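Local coordinates for protein aldehyde dehydrogenase 12 (Zea mays, PDB 6D97) that probably catalyses the NAD+-dependent oxidation of L-glutamate gamma-semialdehyde to glutamate, the last step of proline catabolism in plants, at residues 415-420 against 439-444; 333-338 against 453-458; 43-48 against 250-255. All blocks are in the same frame, centred on the assembly; numbering follows the deposited sequence.

How the contacts relate
Contacts 1 and 2 lie in one neighbourhood, their centres 8 Å apart, and share a mixed sheet in which strands 437-443 and 331-337 are neighbours. The backbone joins them through Thr441 O and Met336 N, 2.7 Å apart, probably a hydrogen bond, and along the chain contact 1 is nested inside the loop that contact 2 closes. Contact 3 belongs to the other side of the chain's centre, about 45 Å from contact 1 and 41 Å from contact 2, centre to centre. It alone of the three reaches the cofactor, since segment 250-255 ends at Gly255 in the NAD pocket; contacts 1 and 2 are away from the annotated sites.

Contact 1: 415-420 against 439-444; sequences VPLEEI and VVTEYS
Where segment 415-420 leaves strand 411-414 and turns into a short helix, its backbone runs closest to strand 437-443 at Val415 and Thr441, whose CA atoms are 5.5 Å apart, and Val415 N donates to Val440 O at 2.9 Å. The pairing of the two strands thus extends one residue past the end of the first. Thr441 then takes over with its side chain. With OG1 anti to the backbone N (chi1 -163°), its hydroxyl is carried to Val415 O and donates to it across only 2.6 Å, in the carbonyl plane. Thr441 OG1 also lies 3.0 Å from Leu417 N, but at too poor an angle for a hydrogen bond; Leu417 N instead donates to a water at 2.6 Å, which in turn donates to Glu442 O at 2.7 Å. A side-chain hydroxyl and a bridging water therefore continue, as the chain turns away, what direct backbone bonding began. Apolar contacts flank these polar bonds. Ile420 meets Thr441 tip to tip, its CD1 3.6 Å from Thr441 CB, while Leu417 lays CD2 against Tyr443 CB at 3.6 Å. Two residues earlier on the strand, Val439 CG1 is touched by Val415 CG2. The Tyr443 hydroxyl is engaged outside the two segments, with Leu302 O. Strands 411-414, 437-443 and 331-337 are successive neighbours in a mixed sheet, consistent with the catalytic domain of the aldehyde dehydrogenase fold. Leu417 touches Leu450 and Val451 of helix 448-457, and Tyr443 touches Val451, so helix 417-420 meets both the strand and that longer helix.

Contact 2: 333-338 against 453-458; sequences VLFMHK and EACERM
Phe335 and Cys455 both turn their first side-chain bond anti to the carbonyl carbon (chi1 -60° and -66°), which sends the phenyl ring out from the strand and the thiol out from the helix until Phe335 CE2 and Cys455 SG are 4.1 Å apart. Cys455 SG lies 4.8 Å from the centroid of the Phe335 ring and 43° off the ring normal, an oblique sulfur-aromatic contact. The Phe335 and Met458 side chains run toward each other from opposite directions, and Met458, extended beyond CG, brings its terminal methyl CE to the ring edge, 4.2 Å from Phe335 CZ. Ala454 adds CB near that CZ atom. The far end of the ring is thus received by three residues from the last turn of the helix and just beyond it, with no hydrogen bond between the segments. Within its own strand, Val333 CG2 sits 4.0 Å above one face of the Phe335 ring, offset toward its rim, and Val333 CG1 is 4.4 Å from Met458 CE. Helix 448-457 packs here on the mixed sheet at strand 331-337, consistent with the catalytic domain of the aldehyde dehydrogenase fold; Trp299 of strand 298-302 touches Val333, Phe335 and Cys455, and Thr441 of strand 437-443 lies against Phe335.

Contact 3: 43-48 against 250-255; sequences AEVQNF and FINSDG. With NAD (nicotinamide-adenine-dinucleotide), chain E.
Asn47 OD1 is gripped twice by Asn252, by the backbone N at 2.7 Å and by the side-chain ND2 at 2.9 Å, and this clasp ties strand 43-49 to the residue that follows Ile251. Strand 249-251 is the outermost strand within this chain of the five-stranded parallel sheet of the Rossmann-type NAD-binding domain. The two donors use the oxygen differently. The backbone N-H comes nearly along the C=O bond, whereas ND2 stands above the carbonyl plane, the two amide planes being 48° apart. Asn47 ND2 donates to Ala75 O, and Asn252 OD1 pairs with Ser228 OG, which probably fixes the orientation of both amides. Asn252 ND2 also makes a weak bond to Gln46 O. One step along, Phe48 and Phe250 form a single antiparallel bridge, a hydrogen-bonded pair in which Phe250 N gives to Phe48 O at 2.6 Å and Phe48 N returns a bond to Phe250 O at 2.9 Å. Gln46 O sits at the edge of the Phe250 ring, 3.5 Å from CD2. Val45 CG1 is also at the ring edge and packs 3.8 Å from Asn252 OD1. From here the chain runs on through Asp254, the N-cap of helix 255-265, to the cofactor, where Gly255 O lies 3.1 Å from the adenine N1A of NAD.

Contact 1: 415-420 against 439-444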
loop_
_atom_site.group_PDB
_atom_site.type_symbol
_atom_site.label_atom_id
_atom_site.label_comp_id
_atom_site.label_asym_id
_atom_site.label_seq_id
_atom_site.Cartn_x
_atom_site.Cartn_y
_atom_site.Cartn_z
ATOM N N VAL A 415 0.835 44.832 -10.078
ATOM C CA VAL A 415 -0.533 45.283 -9.833
ATOM C C VAL A 415 -0.771 45.236 -8.328
ATOM O O VAL A 415 -0.555 44.186 -7.706
ATOM C CB VAL A 415 -1.563 44.427 -10.590
ATOM C CG1 VAL A 415 -2.962 44.961 -10.345
ATOM C CG2 VAL A 415 -1.255 44.395 -12.084
ATOM N N PRO A 416 -1.190 46.337 -7.700
ATOM C CA PRO A 416 -1.416 46.317 -6.249
ATOM C C PRO A 416 -2.431 45.252 -5.860
ATOM O O PRO A 416 -3.423 45.028 -6.557
ATOM C CB PRO A 416 -1.931 47.730 -5.951
ATOM C CG PRO A 416 -1.415 48.565 -7.075
ATOM C CD PRO A 416 -1.425 47.669 -8.280
ATOM N N LEU A 417 -2.163 44.581 -4.735
ATOM C CA LEU A 417 -2.976 43.435 -4.333
ATOM C C LEU A 417 -4.440 43.816 -4.160
ATOM O O LEU A 417 -5.337 43.067 -4.565
ATOM C CB LEU A 417 -2.426 42.829 -3.042
ATOM C CG LEU A 417 -3.253 41.713 -2.402
ATOM C CD1 LEU A 417 -3.374 40.541 -3.347
ATOM C CD2 LEU A 417 -2.629 41.280 -1.086
ATOM N N GLU A 418 -4.703 44.981 -3.562
ATOM C CA GLU A 418 -6.080 45.390 -3.304
ATOM C C GLU A 418 -6.860 45.608 -4.594
ATOM O O GLU A 418 -8.083 45.423 -4.616
ATOM C CB GLU A 418 -6.098 46.658 -2.455
ATOM C CG GLU A 418 -5.902 46.415 -0.971
ATOM C CD GLU A 418 -5.019 47.462 -0.327
ATOM O OE1 GLU A 418 -3.780 47.309 -0.389
ATOM O OE2 GLU A 418 -5.561 48.445 0.224
ATOM N N GLU A 419 -6.183 46.005 -5.673
ATOM C CA GLU A 419 -6.869 46.163 -6.949
ATOM C C GLU A 419 -7.124 44.815 -7.611
ATOM O O GLU A 419 -8.152 44.631 -8.272
ATOM C CB GLU A 419 -6.058 47.072 -7.874
ATOM C CG GLU A 419 -5.700 48.431 -7.273
ATOM C CD GLU A 419 -6.905 49.337 -7.092
ATOM O OE1 GLU A 419 -7.955 49.055 -7.711
ATOM O OE2 GLU A 419 -6.799 50.328 -6.333
ATOM N N ILE A 420 -6.199 43.866 -7.442
ATOM C CA ILE A 420 -6.367 42.526 -8.005
ATOM C C ILE A 420 -7.668 41.899 -7.514
ATOM O O ILE A 420 -8.433 41.319 -8.293
ATOM C CB ILE A 420 -5.154 41.645 -7.652
ATOM C CG1 ILE A 420 -3.878 42.191 -8.292
ATOM C CG2 ILE A 420 -5.383 40.204 -8.080
ATOM C CD1 ILE A 420 -2.629 41.515 -7.791
ATOM N N VAL A 439 2.513 38.535 -13.484
ATOM C CA VAL A 439 2.068 39.636 -12.643
ATOM C C VAL A 439 2.766 39.510 -11.294
ATOM O O VAL A 439 2.880 38.409 -10.738
ATOM C CB VAL A 439 0.537 39.653 -12.485
ATOM C CG1 VAL A 439 0.091 40.756 -11.535
ATOM C CG2 VAL A 439 -0.125 39.808 -13.850
ATOM N N VAL A 440 3.262 40.631 -10.778
ATOM C CA VAL A 440 3.875 40.695 -9.459
ATOM C C VAL A 440 3.003 41.588 -8.582
ATOM O O VAL A 440 2.462 42.606 -9.041
ATOM C CB VAL A 440 5.316 41.227 -9.525
ATOM C CG1 VAL A 440 5.910 41.375 -8.144
ATOM C CG2 VAL A 440 6.170 40.308 -10.383
ATOM N N THR A 441 2.841 41.193 -7.320
ATOM C CA THR A 441 2.117 42.000 -6.355
ATOM C C THR A 441 2.775 41.851 -4.990
ATOM O O THR A 441 3.671 41.024 -4.780
ATOM C CB THR A 441 0.638 41.604 -6.289
ATOM O OG1 THR A 441 -0.097 42.655 -5.651
ATOM C CG2 THR A 441 0.448 40.318 -5.514
ATOM N N GLU A 442 2.329 42.687 -4.059
ATOM C CA GLU A 442 2.898 42.746 -2.721
ATOM C C GLU A 442 1.794 42.623 -1.684
ATOM O O GLU A 442 0.696 43.159 -1.863
ATOM C CB GLU A 442 3.677 44.048 -2.506
ATOM C CG GLU A 442 4.389 44.112 -1.167
ATOM C CD GLU A 442 4.889 45.503 -0.837
ATOM O OE1 GLU A 442 6.039 45.825 -1.202
ATOM O OE2 GLU A 442 4.126 46.275 -0.216
ATOM N N TYR A 443 2.093 41.909 -0.601
ATOM C CA TYR A 443 1.198 41.805 0.540
ATOM C C TYR A 443 1.982 42.027 1.823
ATOM O O TYR A 443 3.137 41.604 1.939
ATOM C CB TYR A 443 0.475 40.444 0.578
ATOM C CG TYR A 443 1.313 39.250 0.997
ATOM C CD1 TYR A 443 2.068 38.543 0.066
ATOM C CD2 TYR A 443 1.307 38.803 2.318
ATOM C CE1 TYR A 443 2.817 37.441 0.440
ATOM C CE2 TYR A 443 2.053 37.705 2.701
ATOM C CZ TYR A 443 2.805 37.029 1.759
ATOM O OH TYR A 443 3.549 35.939 2.138
ATOM N N SER A 444 1.353 42.709 2.776
ATOM C CA SER A 444 1.957 42.962 4.071
ATOM C C SER A 444 1.654 41.809 5.019
ATOM O O SER A 444 0.911 40.880 4.696
ATOM C CB SER A 444 1.457 44.284 4.659
ATOM O OG SER A 444 0.075 44.227 4.964
HETATM O O HOH W 1 0.167 45.147 -3.628
#

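Contact 2: 333-338 against 453-458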
loop_
_atom_site.group_PDB
_atom_site.type_symbol
_atom_site.label_atom_id
_atom_site.label_comp_id
_atom_site.label_asym_id
_atom_site.label_seq_id
_atom_site.Cartn_x
_atom_site.Cartn_y
_atom_site.Cartn_z
ATOM N N VAL A 333 1.962 34.478 -11.525
ATOM C CA VAL A 333 1.773 35.557 -10.563
ATOM C C VAL A 333 2.704 35.319 -9.381
ATOM O O VAL A 333 2.977 34.175 -9.005
ATOM C CB VAL A 333 0.297 35.675 -10.123
ATOM C CG1 VAL A 333 -0.163 34.404 -9.456
ATOM C CG2 VAL A 333 0.101 36.878 -9.201
ATOM N N LEU A 334 3.203 36.415 -8.810
ATOM C CA LEU A 334 4.123 36.381 -7.680
ATOM C C LEU A 334 3.563 37.261 -6.572
ATOM O O LEU A 334 3.443 38.478 -6.748
ATOM C CB LEU A 334 5.519 36.857 -8.100
ATOM C CG LEU A 334 6.649 36.830 -7.067
ATOM C CD1 LEU A 334 6.943 35.404 -6.654
ATOM C CD2 LEU A 334 7.902 37.484 -7.620
ATOM N N PHE A 335 3.207 36.649 -5.441
ATOM C CA PHE A 335 2.765 37.371 -4.247
ATOM C C PHE A 335 3.990 37.604 -3.366
ATOM O O PHE A 335 4.455 36.689 -2.680
ATOM C CB PHE A 335 1.689 36.593 -3.492
ATOM C CG PHE A 335 0.448 36.314 -4.297
ATOM C CD1 PHE A 335 -0.598 37.222 -4.328
ATOM C CD2 PHE A 335 0.314 35.126 -4.999
ATOM C CE1 PHE A 335 -1.745 36.962 -5.060
ATOM C CE2 PHE A 335 -0.829 34.858 -5.729
ATOM C CZ PHE A 335 -1.861 35.777 -5.760
ATOM N N MET A 336 4.508 38.831 -3.374
ATOM C CA MET A 336 5.701 39.179 -2.609
ATOM C C MET A 336 5.312 39.690 -1.225
ATOM O O MET A 336 4.607 40.698 -1.108
ATOM C CB MET A 336 6.525 40.245 -3.331
ATOM C CG MET A 336 7.156 39.821 -4.641
ATOM S SD MET A 336 8.165 41.167 -5.280
ATOM C CE MET A 336 9.177 41.498 -3.838
ATOM N N HIS A 337 5.786 39.013 -0.180
ATOM C CA HIS A 337 5.663 39.565 1.162
ATOM C C HIS A 337 6.461 40.859 1.253
ATOM O O HIS A 337 7.542 40.981 0.670
ATOM C CB HIS A 337 6.155 38.565 2.211
ATOM C CG HIS A 337 5.771 38.924 3.615
ATOM N ND1 HIS A 337 6.293 40.015 4.277
ATOM C CD2 HIS A 337 4.915 38.335 4.483
ATOM C CE1 HIS A 337 5.773 40.084 5.490
ATOM N NE2 HIS A 337 4.933 39.076 5.640
ATOM N N LYS A 338 5.918 41.834 1.988
ATOM C CA LYS A 338 6.528 43.162 2.044
ATOM C C LYS A 338 7.986 43.108 2.484
ATOM O O LYS A 338 8.789 43.955 2.075
ATOM C CB LYS A 338 5.722 44.062 2.985
ATOM C CG LYS A 338 6.018 45.548 2.848
ATOM C CD LYS A 338 5.151 46.368 3.795
ATOM C CE LYS A 338 5.412 47.859 3.643
ATOM N NZ LYS A 338 6.823 48.220 3.958
ATOM N N GLU A 453 -7.386 34.340 -0.413
ATOM C CA GLU A 453 -8.655 34.559 -1.102
ATOM C C GLU A 453 -8.458 34.582 -2.611
ATOM O O GLU A 453 -9.242 33.986 -3.358
ATOM C CB GLU A 453 -9.303 35.863 -0.635
ATOM C CG GLU A 453 -10.567 36.216 -1.411
ATOM C CD GLU A 453 -11.060 37.630 -1.148
ATOM O OE1 GLU A 453 -10.802 38.162 -0.048
ATOM O OE2 GLU A 453 -11.702 38.213 -2.048
ATOM N N ALA A 454 -7.407 35.262 -3.079
ATOM C CA ALA A 454 -7.143 35.315 -4.512
ATOM C C ALA A 454 -6.848 33.931 -5.073
ATOM O O ALA A 454 -7.297 33.593 -6.174
ATOM C CB ALA A 454 -5.984 36.268 -4.799
ATOM N N CYS A 455 -6.099 33.112 -4.330
ATOM C CA CYS A 455 -5.792 31.769 -4.814
ATOM C C CYS A 455 -7.039 30.894 -4.839
ATOM O O CYS A 455 -7.215 30.078 -5.752
ATOM C CB CYS A 455 -4.701 31.129 -3.953
ATOM S SG CYS A 455 -3.078 31.929 -4.038
ATOM N N GLU A 456 -7.923 31.053 -3.852
ATOM C CA GLU A 456 -9.151 30.266 -3.823
ATOM C C GLU A 456 -10.112 30.684 -4.931
ATOM O O GLU A 456 -10.880 29.854 -5.430
ATOM C CB GLU A 456 -9.810 30.392 -2.448
ATOM C CG GLU A 456 -11.199 29.782 -2.334
ATOM C CD GLU A 456 -11.182 28.268 -2.234
ATOM O OE1 GLU A 456 -10.078 27.679 -2.193
ATOM O OE2 GLU A 456 -12.280 27.667 -2.191
ATOM N N ARG A 457 -10.071 31.951 -5.346
ATOM C CA ARG A 457 -10.969 32.423 -6.391
ATOM C C ARG A 457 -10.523 32.026 -7.793
ATOM O O ARG A 457 -11.301 32.192 -8.738
ATOM C CB ARG A 457 -11.123 33.946 -6.302
ATOM C CG ARG A 457 -12.057 34.401 -5.189
ATOM C CD ARG A 457 -11.924 35.894 -4.905
ATOM N NE ARG A 457 -12.346 36.727 -6.029
ATOM C CZ ARG A 457 -12.198 38.047 -6.078
ATOM N NH1 ARG A 457 -11.633 38.691 -5.067
ATOM N NH2 ARG A 457 -12.612 38.722 -7.143
ATOM N N MET A 458 -9.307 31.503 -7.950
ATOM C CA MET A 458 -8.846 31.058 -9.258
ATOM C C MET A 458 -9.588 29.795 -9.683
ATOM O O MET A 458 -10.089 29.032 -8.853
ATOM C CB MET A 458 -7.337 30.800 -9.240
ATOM C CG MET A 458 -6.496 32.052 -9.041
ATOM S SD MET A 458 -4.768 31.709 -8.654
ATOM C CE MET A 458 -4.204 33.345 -8.191
#

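Contact 3: 43-48 against 250-255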
loop_
_atom_site.group_PDB
_atom_site.type_symbol
_atom_site.label_atom_id
_atom_site.label_comp_id
_atom_site.label_asym_id
_atom_site.label_seq_id
_atom_site.Cartn_x
_atom_site.Cartn_y
_atom_site.Cartn_z
ATOM N N ALA A 43 10.906 18.068 -44.138
ATOM C CA ALA A 43 10.587 16.747 -43.627
ATOM C C ALA A 43 9.085 16.521 -43.703
ATOM O O ALA A 43 8.301 17.465 -43.828
ATOM C CB ALA A 43 11.067 16.583 -42.181
ATOM N N GLU A 44 8.683 15.256 -43.629
ATOM C CA GLU A 44 7.273 14.910 -43.593
ATOM C C GLU A 44 6.966 14.082 -42.355
ATOM O O GLU A 44 7.816 13.338 -41.853
ATOM C CB GLU A 44 6.833 14.153 -44.856
ATOM C CG GLU A 44 7.550 12.844 -45.127
ATOM C CD GLU A 44 6.900 12.066 -46.263
ATOM O OE1 GLU A 44 6.271 11.019 -45.986
ATOM O OE2 GLU A 44 7.004 12.513 -47.428
ATOM N N VAL A 45 5.743 14.240 -41.859
ATOM C CA VAL A 45 5.238 13.499 -40.710
ATOM C C VAL A 45 4.060 12.661 -41.175
ATOM O O VAL A 45 3.123 13.185 -41.789
ATOM C CB VAL A 45 4.817 14.438 -39.565
ATOM C CG1 VAL A 45 4.319 13.630 -38.370
ATOM C CG2 VAL A 45 5.972 15.328 -39.178
ATOM N N GLN A 46 4.108 11.369 -40.887
ATOM C CA GLN A 46 3.083 10.442 -41.333
ATOM C C GLN A 46 2.247 9.963 -40.159
ATOM O O GLN A 46 2.612 10.112 -38.989
ATOM C CB GLN A 46 3.709 9.245 -42.055
ATOM C CG GLN A 46 4.524 9.621 -43.278
ATOM C CD GLN A 46 5.153 8.421 -43.944
ATOM O OE1 GLN A 46 6.274 8.034 -43.618
ATOM N NE2 GLN A 46 4.428 7.816 -44.877
ATOM N N ASN A 47 1.109 9.377 -40.498
ATOM C CA ASN A 47 0.291 8.676 -39.527
ATOM C C ASN A 47 0.718 7.215 -39.458
ATOM O O ASN A 47 1.366 6.686 -40.362
ATOM C CB ASN A 47 -1.190 8.776 -39.892
ATOM C CG ASN A 47 -1.620 10.199 -40.199
ATOM O OD1 ASN A 47 -1.754 11.030 -39.296
ATOM N ND2 ASN A 47 -1.837 10.491 -41.480
ATOM N N PHE A 48 0.348 6.567 -38.359
ATOM C CA PHE A 48 0.516 5.130 -38.203
ATOM C C PHE A 48 -0.826 4.548 -37.795
ATOM O O PHE A 48 -1.375 4.923 -36.753
ATOM C CB PHE A 48 1.587 4.802 -37.160
ATOM C CG PHE A 48 2.018 3.366 -37.163
ATOM C CD1 PHE A 48 2.966 2.920 -38.068
ATOM C CD2 PHE A 48 1.489 2.467 -36.254
ATOM C CE1 PHE A 48 3.373 1.604 -38.069
ATOM C CE2 PHE A 48 1.893 1.151 -36.252
ATOM C CZ PHE A 48 2.833 0.718 -37.163
ATOM N N PHE A 250 -1.342 6.380 -34.564
ATOM C CA PHE A 250 -0.820 7.742 -34.508
ATOM C C PHE A 250 -1.550 8.564 -35.559
ATOM O O PHE A 250 -1.436 8.275 -36.753
ATOM C CB PHE A 250 0.692 7.732 -34.760
ATOM C CG PHE A 250 1.367 9.059 -34.568
ATOM C CD1 PHE A 250 1.285 9.735 -33.359
ATOM C CD2 PHE A 250 2.126 9.608 -35.590
ATOM C CE1 PHE A 250 1.930 10.949 -33.184
ATOM C CE2 PHE A 250 2.771 10.818 -35.427
ATOM C CZ PHE A 250 2.676 11.492 -34.222
ATOM N N ILE A 251 -2.316 9.564 -35.129
ATOM C CA ILE A 251 -3.120 10.369 -36.043
ATOM C C ILE A 251 -2.667 11.822 -35.958
ATOM O O ILE A 251 -2.413 12.341 -34.865
ATOM C CB ILE A 251 -4.630 10.240 -35.753
ATOM C CG1 ILE A 251 -5.436 11.057 -36.769
ATOM C CG2 ILE A 251 -4.959 10.671 -34.331
ATOM C CD1 ILE A 251 -6.923 10.746 -36.783
ATOM N N ASN A 252 -2.542 12.464 -37.115
ATOM C CA ASN A 252 -2.304 13.896 -37.211
ATOM C C ASN A 252 -3.538 14.541 -37.827
ATOM O O ASN A 252 -4.037 14.071 -38.856
ATOM C CB ASN A 252 -1.065 14.205 -38.056
ATOM C CG ASN A 252 0.204 13.570 -37.510
ATOM O OD1 ASN A 252 0.931 14.179 -36.729
ATOM N ND2 ASN A 252 0.491 12.351 -37.951
ATOM N N SER A 253 -4.035 15.599 -37.195
ATOM C CA SER A 253 -5.234 16.275 -37.677
ATOM C C SER A 253 -5.386 17.581 -36.915
ATOM O O SER A 253 -4.699 17.827 -35.920
ATOM C CB SER A 253 -6.487 15.410 -37.504
ATOM O OG SER A 253 -6.825 15.268 -36.134
ATOM N N ASP A 254 -6.297 18.420 -37.400
ATOM C CA ASP A 254 -6.716 19.557 -36.605
ATOM C C ASP A 254 -7.644 19.081 -35.490
ATOM O O ASP A 254 -8.064 17.920 -35.448
ATOM C CB ASP A 254 -7.396 20.623 -37.471
ATOM C CG ASP A 254 -8.601 20.096 -38.243
ATOM O OD1 ASP A 254 -9.407 19.321 -37.688
ATOM O OD2 ASP A 254 -8.761 20.493 -39.415
ATOM N N GLY A 255 -7.962 19.998 -34.578
ATOM C CA GLY A 255 -8.780 19.629 -33.435
ATOM C C GLY A 255 -10.167 19.157 -33.827
ATOM O O GLY A 255 -10.730 18.264 -33.190
HETATM P PA NAD E . -5.085 23.109 -27.210
HETATM O O1A NAD E . -6.355 22.829 -26.344
HETATM O O2A NAD E . -5.093 24.177 -28.189
HETATM O O5B NAD E . -4.592 22.075 -28.142
HETATM C C5B NAD E . -4.032 20.888 -27.633
HETATM C C4B NAD E . -4.345 19.649 -28.464
HETATM O O4B NAD E . -5.729 19.350 -28.508
HETATM C C3B NAD E . -3.831 19.728 -29.865
HETATM O O3B NAD E . -3.336 18.512 -30.273
HETATM C C2B NAD E . -5.035 20.088 -30.624
HETATM O O2B NAD E . -4.933 19.673 -31.932
HETATM C C1B NAD E . -6.075 19.350 -29.868
HETATM N N9A NAD E . -7.423 19.859 -30.008
HETATM C C8A NAD E . -7.843 21.174 -30.086
HETATM N N7A NAD E . -9.178 21.203 -30.178
HETATM C C5A NAD E . -9.675 19.904 -30.149
HETATM C C6A NAD E . -10.934 19.338 -30.204
HETATM N N6A NAD E . -12.088 20.185 -30.321
HETATM N N1A NAD E . -11.081 18.006 -30.150
HETATM C C2A NAD E . -10.012 17.177 -30.038
HETATM N N3A NAD E . -8.758 17.695 -29.981
HETATM C C4A NAD E . -8.565 19.029 -30.033
HETATM O O3 NAD E . -3.820 23.459 -26.552
HETATM P PN NAD E . -3.026 24.829 -26.685
HETATM O O1N NAD E . -1.932 24.701 -25.564
HETATM O O2N NAD E . -2.328 24.936 -28.009
HETATM O O5D NAD E . -3.849 26.059 -26.408
#